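Local coordinates for protein SusD homolog (Bacteroides thetaiotaomicron VPI-5482, PDB 3IHV) that probably binds glycans at the bacterial outer membrane, as other members of the SusD family do, at residues 29-34 and 125-130; 39-44 and 78-83; 222-227 and 409-414. All coordinates share one frame; numbering follows the deposited sequence. Where two conformers were deposited one is given.

Interactions 1 and 2 form one continuous region, their centres about 9 Å apart. The 39-44/78-83 contact is nested in the chain within the loop closed by the 29-34/125-130 contact, and the two meet at Asp34 O and Tyr40 N, 2.9 Å apart in a probable hydrogen bond. Successive helices 75-101 and 107-135 supply their second segments. Interaction 3 follows later in the chain, its centre about 27 Å from that of interaction 1 and 31 Å from that of interaction 2; it lies across the chain's centre from interaction 2. A bound sodium ion lies about 13 Å from the side chain of Asn31 in interaction 1.

Interaction 1 (29-34 and 125-130); sequences RTNTLD and GMFYFE. With EDO (1,2-ethanediol), chain M.
Thr30 and Asn31 meet Phe127 and the selenomethionine Met126 where the turn after helix 17-29 settles against helix 107-135, inside the helical scaffold of the SusD fold. Thr30 comes first: its CB approaches Phe127 CZ obliquely at 4.3 Å. A small beta-branched residue fits here because its hydroxyl is bonded within its own turn to Val27 O and reached by Arg90, while its carbon side is left for the ring.

Asn31 carries most of the contact. Its CB does not point straight at the helix, but with CG anti to its own carbonyl carbon (chi1 -73°) the amide reaches across to it. OD1 arrives in the plane of the Phe127 ring, at its edge, 3.4 Å from CE1, and the amide is turned 69° from the ring. This oxygen is buried and has no hydrogen-bonding partner in the model, so the weakly positive ring edge is probably a mild substitute. The extended chain of Met126 brings its CE to 4.2 Å from the same oxygen, while Met36 and Tyr37 of the next helix also pack on Asn31. On the other branch of the amide, ND2 gives a nearly straight bond (163°, 3.1 Å) to O2 of an ethanediol; that molecule probably comes from the crystallisation liquor and is also bonded to Ser264 N.

Thr32 turns its polar branch back into the turn. Arg29 O accepts both Thr32 N at 3.0 Å and Thr32 OG1 at 2.9 Å, the hydroxyl lying in the carbonyl plane on a lone pair. The methyl branch is left facing the ethanediol, Thr32 CG2 lying 3.9 Å from its C1.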
ATOM      1  N   ARG A  29      10.357 -11.775   5.459  1.00  8.58           N
ATOM      2  CA  ARG A  29       9.902 -12.619   4.356  1.00  8.98           C
ATOM      3  C   ARG A  29       8.383 -12.748   4.380  1.00  8.73           C
ATOM      4  O   ARG A  29       7.782 -12.979   3.345  1.00  9.40           O
ATOM      5  CB  ARG A  29      10.600 -13.974   4.445  1.00 10.27           C
ATOM      6  CG  ARG A  29      10.375 -14.960   3.350  1.00 14.47           C
ATOM      7  CD  ARG A  29      11.274 -16.215   3.658  1.00 21.18           C
ATOM      8  NE  ARG A  29      12.666 -15.802   3.886  1.00 25.80           N
ATOM      9  CZ  ARG A  29      13.444 -16.082   4.950  1.00 26.79           C
ATOM     10  NH1 ARG A  29      13.073 -16.926   5.916  1.00 29.34           N
ATOM     11  NH2 ARG A  29      14.665 -15.562   4.999  1.00 26.50           N
ATOM     12  N   THR A  30       7.749 -12.564   5.544  1.00  8.04           N
ATOM     13  CA  THR A  30       6.282 -12.639   5.624  1.00  7.06           C
ATOM     14  C   THR A  30       5.643 -11.720   4.571  1.00  7.25           C
ATOM     15  O   THR A  30       4.644 -12.081   3.899  1.00  7.60           O
ATOM     16  CB  THR A  30       5.764 -12.270   7.020  1.00  6.51           C
ATOM     17  OG1 THR A  30       6.576 -12.893   8.019  1.00  6.37           O
ATOM     18  CG2 THR A  30       4.326 -12.733   7.202  1.00  6.99           C
ATOM     19  N   ASN A  31       6.249 -10.544   4.389  1.00  7.30           N
ATOM     20  CA  ASN A  31       5.726  -9.551   3.474  1.00  7.58           C
ATOM     21  C   ASN A  31       5.569  -9.980   2.030  1.00  6.41           C
ATOM     22  O   ASN A  31       4.743  -9.378   1.350  1.00  7.54           O
ATOM     23  CB  ASN A  31       6.574  -8.260   3.512  1.00  7.20           C
ATOM     24  CG  ASN A  31       6.347  -7.470   4.782  1.00  9.81           C
ATOM     25  OD1 ASN A  31       5.255  -7.511   5.363  1.00  9.54           O
ATOM     26  ND2 ASN A  31       7.353  -6.736   5.193  1.00 11.42           N
ATOM     27  N   THR A  32       6.352 -10.959   1.582  1.00  6.93           N
ATOM     28  CA  THR A  32       6.344 -11.391   0.176  1.00  7.56           C
ATOM     29  C   THR A  32       5.262 -12.412  -0.128  1.00  7.73           C
ATOM     30  O   THR A  32       5.104 -12.803  -1.276  1.00  8.61           O
ATOM     31  CB  THR A  32       7.723 -11.930  -0.289  1.00  8.01           C
ATOM     32  OG1 THR A  32       8.099 -13.060   0.504  1.00 10.95           O
ATOM     33  CG2 THR A  32       8.792 -10.810  -0.217  1.00  8.92           C
ATOM     34  N   LEU A  33       4.568 -12.886   0.899  1.00  9.00           N
ATOM     35  CA  LEU A  33       3.451 -13.812   0.688  1.00  9.06           C
ATOM     36  C   LEU A  33       2.361 -13.207  -0.203  1.00  8.42           C
ATOM     37  O   LEU A  33       2.057 -12.022  -0.148  1.00  8.57           O
ATOM     38  CB  LEU A  33       2.829 -14.222   2.013  1.00  9.05           C
ATOM     39  CG  LEU A  33       3.657 -15.171   2.910  1.00  8.52           C
ATOM     40  CD1 LEU A  33       3.078 -15.135   4.290  1.00  9.70           C
ATOM     41  CD2 LEU A  33       3.732 -16.624   2.402  1.00 10.46           C
ATOM     42  N   ASP A  34       1.721 -14.092  -0.960  1.00  8.15           N
ATOM     43  CA  ASP A  34       0.623 -13.726  -1.819  1.00  8.73           C
ATOM     44  C   ASP A  34      -0.475 -13.060  -0.974  1.00  8.84           C
ATOM     45  O   ASP A  34      -1.048 -12.048  -1.363  1.00  8.76           O
ATOM     46  CB  ASP A  34       0.136 -15.013  -2.507  1.00 10.23           C
ATOM     47  CG  ASP A  34      -0.625 -14.770  -3.816  1.00 14.72           C
ATOM     48  OD1 ASP A  34      -0.117 -14.067  -4.710  1.00 14.64           O
ATOM     49  OD2 ASP A  34      -1.722 -15.347  -3.964  1.00 18.99           O
ATOM     50  N   GLY A 125       4.584  -3.645  14.409  1.00  6.37           N
ATOM     51  CA  GLY A 125       3.694  -2.469  14.363  1.00  6.62           C
ATOM     52  C   GLY A 125       2.961  -2.380  13.024  1.00  7.04           C
ATOM     53  O   GLY A 125       1.754  -2.111  12.982  1.00  7.89           O
HETATM   54  N   MSE A 126       3.697  -2.637  11.939  1.00  7.13           N
HETATM   55  CA  MSE A 126       3.144  -2.629  10.588  1.00  6.68           C
HETATM   56  C   MSE A 126       2.058  -3.728  10.464  1.00  7.19           C
HETATM   57  O   MSE A 126       0.979  -3.475   9.918  1.00  7.53           O
HETATM   58  CB  MSE A 126       4.266  -2.833   9.561  1.00  7.69           C
HETATM   59  CG  MSE A 126       3.798  -2.728   8.138  1.00  9.09           C
HETATM   60 SE   MSE A 126       5.401  -2.800   7.019  0.75  6.63          SE
HETATM   61  CE  MSE A 126       4.659  -3.389   5.309  1.00 12.01           C
ATOM     62  N   PHE A 127       2.340  -4.929  10.981  1.00  6.35           N
ATOM     63  CA  PHE A 127       1.374  -6.041  10.901  1.00  6.64           C
ATOM     64  C   PHE A 127       0.118  -5.721  11.718  1.00  6.35           C
ATOM     65  O   PHE A 127      -1.012  -5.880  11.230  1.00  6.56           O
ATOM     66  CB  PHE A 127       1.960  -7.359  11.392  1.00  5.91           C
ATOM     67  CG  PHE A 127       3.192  -7.810  10.649  1.00  6.94           C
ATOM     68  CD1 PHE A 127       3.406  -7.501   9.310  1.00  6.29           C
ATOM     69  CD2 PHE A 127       4.151  -8.541  11.308  1.00  6.23           C
ATOM     70  CE1 PHE A 127       4.551  -7.951   8.650  1.00  6.56           C
ATOM     71  CE2 PHE A 127       5.266  -8.967  10.656  1.00  6.61           C
ATOM     72  CZ  PHE A 127       5.474  -8.674   9.348  1.00  7.39           C
ATOM     73  N   TYR A 128       0.299  -5.219  12.930  1.00  6.00           N
ATOM     74  CA  TYR A 128      -0.855  -4.811  13.747  1.00  6.67           C
ATOM     75  C   TYR A 128      -1.613  -3.654  13.149  1.00  7.02           C
ATOM     76  O   TYR A 128      -2.833  -3.567  13.328  1.00  6.19           O
ATOM     77  CB  TYR A 128      -0.516  -4.509  15.197  1.00  7.22           C
ATOM     78  CG  TYR A 128      -0.443  -5.740  16.057  1.00  6.50           C
ATOM     79  CD1 TYR A 128      -1.578  -6.415  16.426  1.00  7.81           C
ATOM     80  CD2 TYR A 128       0.779  -6.228  16.489  1.00  8.25           C
ATOM     81  CE1 TYR A 128      -1.519  -7.552  17.204  1.00  6.66           C
ATOM     82  CE2 TYR A 128       0.845  -7.358  17.268  1.00  8.47           C
ATOM     83  CZ  TYR A 128      -0.292  -8.000  17.626  1.00  9.27           C
ATOM     84  OH  TYR A 128      -0.191  -9.126  18.401  1.00 11.77           O
ATOM     85  N   PHE A 129      -0.916  -2.749  12.449  1.00  6.72           N
ATOM     86  CA  PHE A 129      -1.601  -1.636  11.808  1.00  6.96           C
ATOM     87  C   PHE A 129      -2.548  -2.163  10.752  1.00  6.99           C
ATOM     88  O   PHE A 129      -3.680  -1.712  10.667  1.00  7.76           O
ATOM     89  CB  PHE A 129      -0.578  -0.667  11.183  1.00  6.45           C
ATOM     90  CG  PHE A 129      -1.202   0.549  10.508  1.00  8.17           C
ATOM     91  CD1 PHE A 129      -2.219   1.260  11.118  1.00  6.42           C
ATOM     92  CD2 PHE A 129      -0.722   1.015   9.323  1.00  8.58           C
ATOM     93  CE1 PHE A 129      -2.783   2.364  10.537  1.00  7.17           C
ATOM     94  CE2 PHE A 129      -1.292   2.158   8.733  1.00 10.35           C
ATOM     95  CZ  PHE A 129      -2.303   2.831   9.370  1.00  9.25           C
ATOM     96  N   GLU A 130      -2.059  -3.064   9.893  1.00  7.13           N
ATOM     97  CA  GLU A 130      -2.917  -3.675   8.884  1.00  7.02           C
ATOM     98  C   GLU A 130      -4.106  -4.370   9.537  1.00  6.57           C
ATOM     99  O   GLU A 130      -5.240  -4.226   9.066  1.00  6.99           O
ATOM    100  CB  GLU A 130      -2.181  -4.669   7.972  1.00  8.50           C
ATOM    101  CG  GLU A 130      -1.140  -4.043   7.062  1.00  9.08           C
ATOM    102  CD  GLU A 130      -1.715  -3.336   5.822  1.00 11.12           C
ATOM    103  OE1 GLU A 130      -2.866  -2.856   5.868  1.00 10.23           O
ATOM    104  OE2 GLU A 130      -0.993  -3.239   4.793  1.00 10.46           O
TER
HETATM  105  C1  EDO M  22      10.995  -7.935   1.244  1.00 18.98           C
HETATM  106  O1  EDO M  22      11.525  -6.643   0.996  1.00 16.84           O
HETATM  107  C2  EDO M  22      10.485  -8.062   2.667  1.00 21.32           C
HETATM  108  O2  EDO M  22       9.675  -6.973   3.132  1.00 19.03           O

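Interaction 2 (39-44 and 78-83); sequences YYLSIL and QQTWAA. With EDO (1,2-ethanediol), chain I.
Tyr40 gives the one hydrogen bond of this contact, from its OH to Gln79 OE1 at 2.7 Å. The approach is nearly along the C=O axis, at 162°. OE1 lies at the edge of the ring, near its plane, and the ring and amide planes are 11° apart. The extended Gln79 chain has the length to carry its amide out to the phenol. With a phenylalanine in place of Tyr40, Gln79 OE1 would probably lose this donor and its amide would be freer to turn.

Packed along the same edge, Thr80 OG1 lies in the ring plane, 3.2 Å from Tyr40 CD2; its main hydrogen-bonding partner is Ala35 O. In Thr80, OG1 stands anti to the carbonyl carbon and CG2 anti to the backbone N, sending the hydroxyl to Tyr40 and the methyl to Leu41. Helix 40-44 and the 78-83 part of helix 75-101 run roughly antiparallel, at 145°, with axes 11.7 Å apart, bridged by the Tyr40 ring and Leu41 branch on one side and the two short Thr80 branches on the other. Both are consistent with the TPR-like helical architecture of the SusD family.

The apolar part is small: Leu41 CD2 meets Thr80 CG2 at 3.7 Å, the leucine also resting on Met36, Glu130 and Arg134.

Tyr39, at the N-cap position, offers its O to Ile43 N at 2.8 Å and to Leu44 N at 3.0 Å, the second bond marking a pi-type turn.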
ATOM      1  N   TYR A  39       0.045  -9.824  -3.371  1.00  7.33           N
ATOM      2  CA  TYR A  39      -1.267  -9.708  -4.031  1.00  7.27           C
ATOM      3  C   TYR A  39      -2.380  -9.151  -3.179  1.00  7.58           C
ATOM      4  O   TYR A  39      -2.978  -8.135  -3.537  1.00  7.89           O
ATOM      5  CB  TYR A  39      -1.630 -11.090  -4.603  1.00  7.00           C
ATOM      6  CG  TYR A  39      -2.952 -11.234  -5.312  1.00  7.20           C
ATOM      7  CD1 TYR A  39      -3.479 -10.216  -6.080  1.00  7.97           C
ATOM      8  CD2 TYR A  39      -3.576 -12.461  -5.349  1.00  8.50           C
ATOM      9  CE1 TYR A  39      -4.694 -10.382  -6.766  1.00 10.70           C
ATOM     10  CE2 TYR A  39      -4.788 -12.639  -6.037  1.00  9.76           C
ATOM     11  CZ  TYR A  39      -5.342 -11.579  -6.707  1.00  8.32           C
ATOM     12  OH  TYR A  39      -6.512 -11.771  -7.381  1.00  9.21           O
ATOM     13  N   TYR A  40      -2.694  -9.747  -2.027  1.00  8.06           N
ATOM     14  CA  TYR A  40      -3.897  -9.281  -1.339  1.00  7.96           C
ATOM     15  C   TYR A  40      -3.804  -7.887  -0.719  1.00  7.85           C
ATOM     16  O   TYR A  40      -4.674  -7.037  -0.931  1.00  8.96           O
ATOM     17  CB  TYR A  40      -4.411 -10.284  -0.287  1.00  7.08           C
ATOM     18  CG  TYR A  40      -4.664 -11.715  -0.747  1.00  8.83           C
ATOM     19  CD1 TYR A  40      -4.737 -12.073  -2.073  1.00  7.64           C
ATOM     20  CD2 TYR A  40      -4.944 -12.690   0.192  1.00  7.72           C
ATOM     21  CE1 TYR A  40      -4.990 -13.404  -2.442  1.00  9.82           C
ATOM     22  CE2 TYR A  40      -5.149 -13.982  -0.147  1.00  8.44           C
ATOM     23  CZ  TYR A  40      -5.183 -14.350  -1.468  1.00  9.02           C
ATOM     24  OH  TYR A  40      -5.401 -15.653  -1.816  1.00  9.15           O
ATOM     25  N   LEU A  41      -2.783  -7.649   0.084  1.00  7.35           N
ATOM     26  CA  LEU A  41      -2.632  -6.351   0.735  1.00  7.48           C
ATOM     27  C   LEU A  41      -2.115  -5.252  -0.192  1.00  8.08           C
ATOM     28  O   LEU A  41      -2.210  -4.073   0.167  1.00  8.41           O
ATOM     29  CB  LEU A  41      -1.695  -6.441   1.943  1.00  7.61           C
ATOM     30  CG  LEU A  41      -2.218  -7.221   3.148  1.00  7.84           C
ATOM     31  CD1 LEU A  41      -1.108  -7.244   4.249  1.00  7.08           C
ATOM     32  CD2 LEU A  41      -3.539  -6.669   3.720  1.00  7.71           C
ATOM     33  N   SER A  42      -1.481  -5.648  -1.301  1.00  7.26           N
ATOM     34  CA  SER A  42      -0.996  -4.675  -2.273  1.00  7.61           C
ATOM     35  C   SER A  42      -2.102  -4.305  -3.245  1.00  7.68           C
ATOM     36  O   SER A  42      -2.417  -3.103  -3.443  1.00  8.90           O
ATOM     37  CB  SER A  42       0.185  -5.226  -3.023  1.00  7.66           C
ATOM     38  OG  SER A  42      -0.107  -6.536  -3.539  1.00  6.48           O
ATOM     39  N   ILE A  43      -2.752  -5.320  -3.797  1.00  6.01           N
ATOM     40  CA  ILE A  43      -3.685  -5.076  -4.896  1.00  7.07           C
ATOM     41  C   ILE A  43      -5.146  -5.382  -4.618  1.00  7.27           C
ATOM     42  O   ILE A  43      -5.979  -4.496  -4.682  1.00  8.17           O
ATOM     43  CB  ILE A  43      -3.244  -5.919  -6.146  1.00  8.05           C
ATOM     44  CG1 ILE A  43      -1.839  -5.525  -6.618  1.00  9.00           C
ATOM     45  CG2 ILE A  43      -4.285  -5.821  -7.298  1.00  7.15           C
ATOM     46  CD1 ILE A  43      -1.233  -6.526  -7.630  1.00  9.44           C
ATOM     47  N   LEU A  44      -5.423  -6.616  -4.241  1.00  6.48           N
ATOM     48  CA  LEU A  44      -6.791  -7.127  -4.252  1.00  7.40           C
ATOM     49  C   LEU A  44      -7.734  -6.473  -3.274  1.00  7.46           C
ATOM     50  O   LEU A  44      -8.884  -6.244  -3.618  1.00  9.25           O
ATOM     51  CB  LEU A  44      -6.823  -8.661  -4.042  1.00  7.24           C
ATOM     52  CG  LEU A  44      -8.130  -9.408  -4.280  1.00  7.00           C
ATOM     53  CD1 LEU A  44      -8.633  -9.269  -5.753  1.00  6.00           C
ATOM     54  CD2 LEU A  44      -7.961 -10.895  -3.860  1.00  7.39           C
ATOM     55  N   GLN A  78      -9.469 -14.890   5.282  1.00  8.24           N
ATOM     56  CA  GLN A  78      -8.871 -15.741   6.305  0.50  7.93           C
ATOM     57  C   GLN A  78      -7.359 -15.881   6.088  1.00  7.98           C
ATOM     58  O   GLN A  78      -6.580 -15.882   7.062  1.00  8.16           O
ATOM     59  CB  GLN A  78      -9.535 -17.117   6.342  0.50  8.20           C
ATOM     60  CG  GLN A  78      -9.075 -18.008   7.525  0.50  8.45           C
ATOM     61  CD  GLN A  78      -7.767 -18.755   7.277  0.50  9.81           C
ATOM     62  OE1 GLN A  78      -7.070 -19.161   8.219  0.50 13.83           O
ATOM     63  NE2 GLN A  78      -7.443 -18.960   6.019  0.50 10.32           N
ATOM     64  N   GLN A  79      -6.916 -15.985   4.850  1.00  6.88           N
ATOM     65  CA  GLN A  79      -5.490 -16.151   4.593  1.00  7.50           C
ATOM     66  C   GLN A  79      -4.648 -14.943   5.026  1.00  7.03           C
ATOM     67  O   GLN A  79      -3.541 -15.100   5.546  1.00  6.68           O
ATOM     68  CB  GLN A  79      -5.265 -16.444   3.110  1.00  7.13           C
ATOM     69  CG  GLN A  79      -5.767 -17.835   2.701  1.00  9.11           C
ATOM     70  CD  GLN A  79      -5.755 -18.066   1.196  1.00 13.52           C
ATOM     71  OE1 GLN A  79      -5.749 -17.132   0.405  1.00 13.50           O
ATOM     72  NE2 GLN A  79      -5.758 -19.339   0.799  1.00 16.17           N
ATOM     73  N   THR A  80      -5.180 -13.737   4.809  1.00  6.74           N
ATOM     74  CA  THR A  80      -4.471 -12.528   5.219  1.00  7.34           C
ATOM     75  C   THR A  80      -4.459 -12.408   6.744  1.00  7.52           C
ATOM     76  O   THR A  80      -3.417 -12.091   7.334  1.00  5.98           O
ATOM     77  CB  THR A  80      -5.024 -11.291   4.546  1.00  7.73           C
ATOM     78  OG1 THR A  80      -4.756 -11.359   3.146  1.00  7.05           O
ATOM     79  CG2 THR A  80      -4.382 -10.043   5.108  1.00  7.08           C
ATOM     80  N   TRP A  81      -5.598 -12.703   7.375  1.00  8.12           N
ATOM     81  CA  TRP A  81      -5.667 -12.690   8.832  1.00  8.41           C
ATOM     82  C   TRP A  81      -4.577 -13.621   9.379  1.00  7.72           C
ATOM     83  O   TRP A  81      -3.792 -13.225  10.245  1.00  8.27           O
ATOM     84  CB  TRP A  81      -7.064 -13.098   9.292  1.00  7.66           C
ATOM     85  CG  TRP A  81      -7.292 -13.333  10.741  1.00  7.09           C
ATOM     86  CD1 TRP A  81      -7.114 -14.499  11.433  1.00  9.27           C
ATOM     87  CD2 TRP A  81      -7.883 -12.406  11.655  1.00  6.29           C
ATOM     88  NE1 TRP A  81      -7.532 -14.337  12.744  1.00  9.06           N
ATOM     89  CE2 TRP A  81      -8.015 -13.061  12.899  1.00  7.46           C
ATOM     90  CE3 TRP A  81      -8.311 -11.090  11.540  1.00  7.32           C
ATOM     91  CZ2 TRP A  81      -8.544 -12.436  14.006  1.00  5.96           C
ATOM     92  CZ3 TRP A  81      -8.848 -10.458  12.661  1.00  8.74           C
ATOM     93  CH2 TRP A  81      -8.966 -11.141  13.863  1.00  6.99           C
ATOM     94  N   ALA A  82      -4.517 -14.845   8.851  1.00  7.53           N
ATOM     95  CA  ALA A  82      -3.525 -15.832   9.274  1.00  7.16           C
ATOM     96  C   ALA A  82      -2.100 -15.373   8.983  1.00  6.89           C
ATOM     97  O   ALA A  82      -1.218 -15.556   9.803  1.00  7.52           O
ATOM     98  CB  ALA A  82      -3.809 -17.212   8.614  1.00  7.99           C
ATOM     99  N   ALA A  83      -1.861 -14.780   7.831  1.00  6.51           N
ATOM    100  CA  ALA A  83      -0.511 -14.344   7.478  1.00  7.55           C
ATOM    101  C   ALA A  83      -0.020 -13.221   8.390  1.00  7.48           C
ATOM    102  O   ALA A  83       1.149 -13.200   8.824  1.00  7.87           O
ATOM    103  CB  ALA A  83      -0.433 -13.908   5.980  1.00  8.02           C
TER
HETATM  104  C1  EDO I  16      -5.759 -15.798  16.425  1.00 33.65           C
HETATM  105  O1  EDO I  16      -5.055 -16.215  15.275  1.00 35.12           O
HETATM  106  C2  EDO I  16      -6.760 -14.755  16.045  1.00 32.69           C
HETATM  107  O2  EDO I  16      -7.999 -15.374  15.657  1.00 31.70           O

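Interaction 3 (222-227 and 409-414)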
ATOM      1  N   ALA A 222      -0.178  14.573  16.953  1.00  7.67           N
ATOM      2  CA  ALA A 222       0.904  13.584  17.042  1.00  7.69           C
ATOM      3  C   ALA A 222       1.430  13.261  15.649  1.00  6.97           C
ATOM      4  O   ALA A 222       2.644  13.144  15.426  1.00  7.02           O
ATOM      5  CB  ALA A 222       0.426  12.310  17.772  1.00  7.00           C
ATOM      6  N   ALA A 223       0.520  13.101  14.682  1.00  6.57           N
ATOM      7  CA  ALA A 223       0.927  12.819  13.297  1.00  6.06           C
ATOM      8  C   ALA A 223       1.808  13.978  12.777  1.00  6.92           C
ATOM      9  O   ALA A 223       2.877  13.772  12.176  1.00  5.92           O
ATOM     10  CB  ALA A 223      -0.329  12.663  12.406  1.00  5.65           C
ATOM     11  N   ALA A 224       1.340  15.192  12.985  1.00  6.15           N
ATOM     12  CA  ALA A 224       2.060  16.374  12.513  1.00  6.34           C
ATOM     13  C   ALA A 224       3.441  16.499  13.181  1.00  7.81           C
ATOM     14  O   ALA A 224       4.403  16.823  12.517  1.00  6.46           O
ATOM     15  CB  ALA A 224       1.235  17.652  12.767  1.00  6.03           C
ATOM     16  N   LYS A 225       3.508  16.293  14.501  1.00  8.21           N
ATOM     17  CA  LYS A 225       4.794  16.393  15.212  1.00  8.85           C
ATOM     18  C   LYS A 225       5.794  15.321  14.767  1.00  8.09           C
ATOM     19  O   LYS A 225       6.998  15.580  14.659  1.00  9.07           O
ATOM     20  CB  LYS A 225       4.576  16.368  16.706  1.00  9.79           C
ATOM     21  CG  LYS A 225       3.933  17.670  17.168  1.00 12.12           C
ATOM     22  CD  LYS A 225       3.768  17.768  18.667  1.00 15.86           C
ATOM     23  CE  LYS A 225       3.329  19.174  19.038  1.00 20.22           C
ATOM     24  NZ  LYS A 225       3.222  19.325  20.498  1.00 22.16           N
ATOM     25  N   THR A 226       5.295  14.123  14.538  1.00  6.91           N
ATOM     26  CA  THR A 226       6.119  13.025  14.063  1.00  6.92           C
ATOM     27  C   THR A 226       6.646  13.335  12.664  1.00  7.31           C
ATOM     28  O   THR A 226       7.844  13.219  12.391  1.00  6.64           O
ATOM     29  CB  THR A 226       5.326  11.727  14.076  1.00  7.21           C
ATOM     30  OG1 THR A 226       4.847  11.513  15.398  1.00  6.98           O
ATOM     31  CG2 THR A 226       6.219  10.543  13.668  1.00  5.47           C
ATOM     32  N   ALA A 227       5.749  13.715  11.751  1.00  7.16           N
ATOM     33  CA  ALA A 227       6.188  14.055  10.376  1.00  7.02           C
ATOM     34  C   ALA A 227       7.192  15.206  10.384  1.00  6.94           C
ATOM     35  O   ALA A 227       8.146  15.194   9.609  1.00  7.96           O
ATOM     36  CB  ALA A 227       5.013  14.413   9.488  1.00  6.91           C
ATOM     37  N   ASN A 409      -3.265  20.730   8.972  1.00  7.05           N
ATOM     38  CA  ASN A 409      -4.524  21.434   8.689  1.00  7.40           C
ATOM     39  C   ASN A 409      -5.600  20.970   9.643  1.00  7.85           C
ATOM     40  O   ASN A 409      -6.384  21.778  10.116  1.00  6.41           O
ATOM     41  CB  ASN A 409      -4.925  21.185   7.236  1.00  7.65           C
ATOM     42  CG  ASN A 409      -6.196  21.875   6.851  1.00  7.81           C
ATOM     43  OD1 ASN A 409      -6.322  23.087   6.992  1.00  7.09           O
ATOM     44  ND2 ASN A 409      -7.132  21.114   6.288  1.00  5.41           N
ATOM     45  N   GLU A 410      -5.617  19.676   9.960  1.00  7.32           N
ATOM     46  CA  GLU A 410      -6.619  19.164  10.884  1.00  7.96           C
ATOM     47  C   GLU A 410      -6.379  19.687  12.298  1.00  8.12           C
ATOM     48  O   GLU A 410      -7.298  20.162  12.989  1.00  8.61           O
ATOM     49  CB  GLU A 410      -6.602  17.635  10.911  1.00  7.76           C
ATOM     50  CG  GLU A 410      -6.973  16.950   9.626  1.00  8.70           C
ATOM     51  CD  GLU A 410      -8.419  17.186   9.157  1.00  9.76           C
ATOM     52  OE1 GLU A 410      -9.300  17.563   9.990  1.00  8.28           O
ATOM     53  OE2 GLU A 410      -8.636  16.972   7.936  1.00 10.96           O
ATOM     54  N   TRP A 411      -5.125  19.624  12.745  1.00  7.93           N
ATOM     55  CA  TRP A 411      -4.797  20.097  14.101  1.00  8.34           C
ATOM     56  C   TRP A 411      -4.985  21.606  14.317  1.00  8.59           C
ATOM     57  O   TRP A 411      -5.624  22.042  15.308  1.00  7.53           O
ATOM     58  CB  TRP A 411      -3.377  19.651  14.421  1.00  8.65           C
ATOM     59  CG  TRP A 411      -2.750  20.226  15.572  1.00  7.60           C
ATOM     60  CD1 TRP A 411      -3.323  20.542  16.770  1.00  8.06           C
ATOM     61  CD2 TRP A 411      -1.349  20.484  15.714  1.00  8.71           C
ATOM     62  NE1 TRP A 411      -2.377  21.042  17.612  1.00  9.79           N
ATOM     63  CE2 TRP A 411      -1.154  21.000  16.998  1.00 11.15           C
ATOM     64  CE3 TRP A 411      -0.246  20.313  14.872  1.00  9.82           C
ATOM     65  CZ2 TRP A 411       0.107  21.390  17.471  1.00 13.93           C
ATOM     66  CZ3 TRP A 411       1.003  20.698  15.320  1.00 13.10           C
ATOM     67  CH2 TRP A 411       1.173  21.215  16.626  1.00 13.74           C
ATOM     68  N   LYS A 412      -4.463  22.390  13.377  1.00  8.05           N
ATOM     69  CA  LYS A 412      -4.524  23.842  13.458  1.00  9.62           C
ATOM     70  C   LYS A 412      -5.795  24.443  12.890  1.00  9.87           C
ATOM     71  O   LYS A 412      -5.976  25.649  13.006  1.00 10.49           O
ATOM     72  CB  LYS A 412      -3.370  24.444  12.665  1.00 10.10           C
ATOM     73  CG  LYS A 412      -1.975  23.867  12.927  1.00 12.32           C
ATOM     74  CD  LYS A 412      -1.415  24.291  14.188  1.00 17.71           C
ATOM     75  CE  LYS A 412       0.099  24.042  14.192  1.00 19.85           C
ATOM     76  NZ  LYS A 412       0.686  24.490  15.481  1.00 21.54           N
ATOM     77  N   HIS A 413      -6.657  23.624  12.289  1.00 10.28           N
ATOM     78  CA  HIS A 413      -7.895  24.094  11.667  1.00 11.85           C
ATOM     79  C   HIS A 413      -7.621  25.138  10.592  1.00  9.93           C
ATOM     80  O   HIS A 413      -8.183  26.211  10.587  1.00  9.87           O
ATOM     81  CB  HIS A 413      -8.831  24.649  12.747  1.00 12.41           C
ATOM     82  CG  HIS A 413      -9.105  23.654  13.824  1.00 16.66           C
ATOM     83  ND1 HIS A 413      -9.785  22.479  13.584  1.00 23.39           N
ATOM     84  CD2 HIS A 413      -8.780  23.644  15.136  1.00 20.41           C
ATOM     85  CE1 HIS A 413      -9.863  21.786  14.706  1.00 23.03           C
ATOM     86  NE2 HIS A 413      -9.267  22.474  15.662  1.00 22.06           N
ATOM     87  N   GLY A 414      -6.763  24.784   9.655  1.00  9.18           N
ATOM     88  CA  GLY A 414      -6.382  25.701   8.597  1.00  8.96           C
ATOM     89  C   GLY A 414      -4.936  25.452   8.222  1.00  8.72           C
ATOM     90  O   GLY A 414      -4.153  25.010   9.052  1.00  8.10           O
TER
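Ala224 and Trp411 make the tight part of this contact. Ala224 CB lies 3.7 Å from Trp411 CE3 and 4.0 Å from Trp411 CZ3, meeting the six-membered side of the indole obliquely. The residue types are complementary: a methyl group lets the two helices come near, the CA atoms of this pair being 8.0 Å apart, and a broad indole spans what remains. With its CG anti to the backbone N (chi1 168°), Trp411 swings its ring toward helix 219-232, where Trp220, Glu221 and Arg228 also touch it. Ala407 and Leu408 close in on Ala224 from the same helix as the tryptophan.

The contact lies where helix 219-232 packs against the C-terminal end of helix 397-412, two elements far apart in sequence within the helical SusD fold; the centre of the contact lies about 22 Å from the centre of the chain.

On the solvent side the hold is looser. The extended chain of exposed Lys225 crosses Trp411 at about a right angle, and only its CE comes close, 3.8 Å from Trp411 CH2; its charged end is paired with Glu221 rather than with anything across the contact. Lys412, also exposed, folds back so that its CE lies 3.6 Å above one face of the indole, toward the rim. Beyond it His413 ends the helix with a positive phi, and Gly414 N bonds back to Asn409 O at 3.1 Å. Gly414 adopts backbone angles at which a CB would be jammed against the carbonyl O of His413.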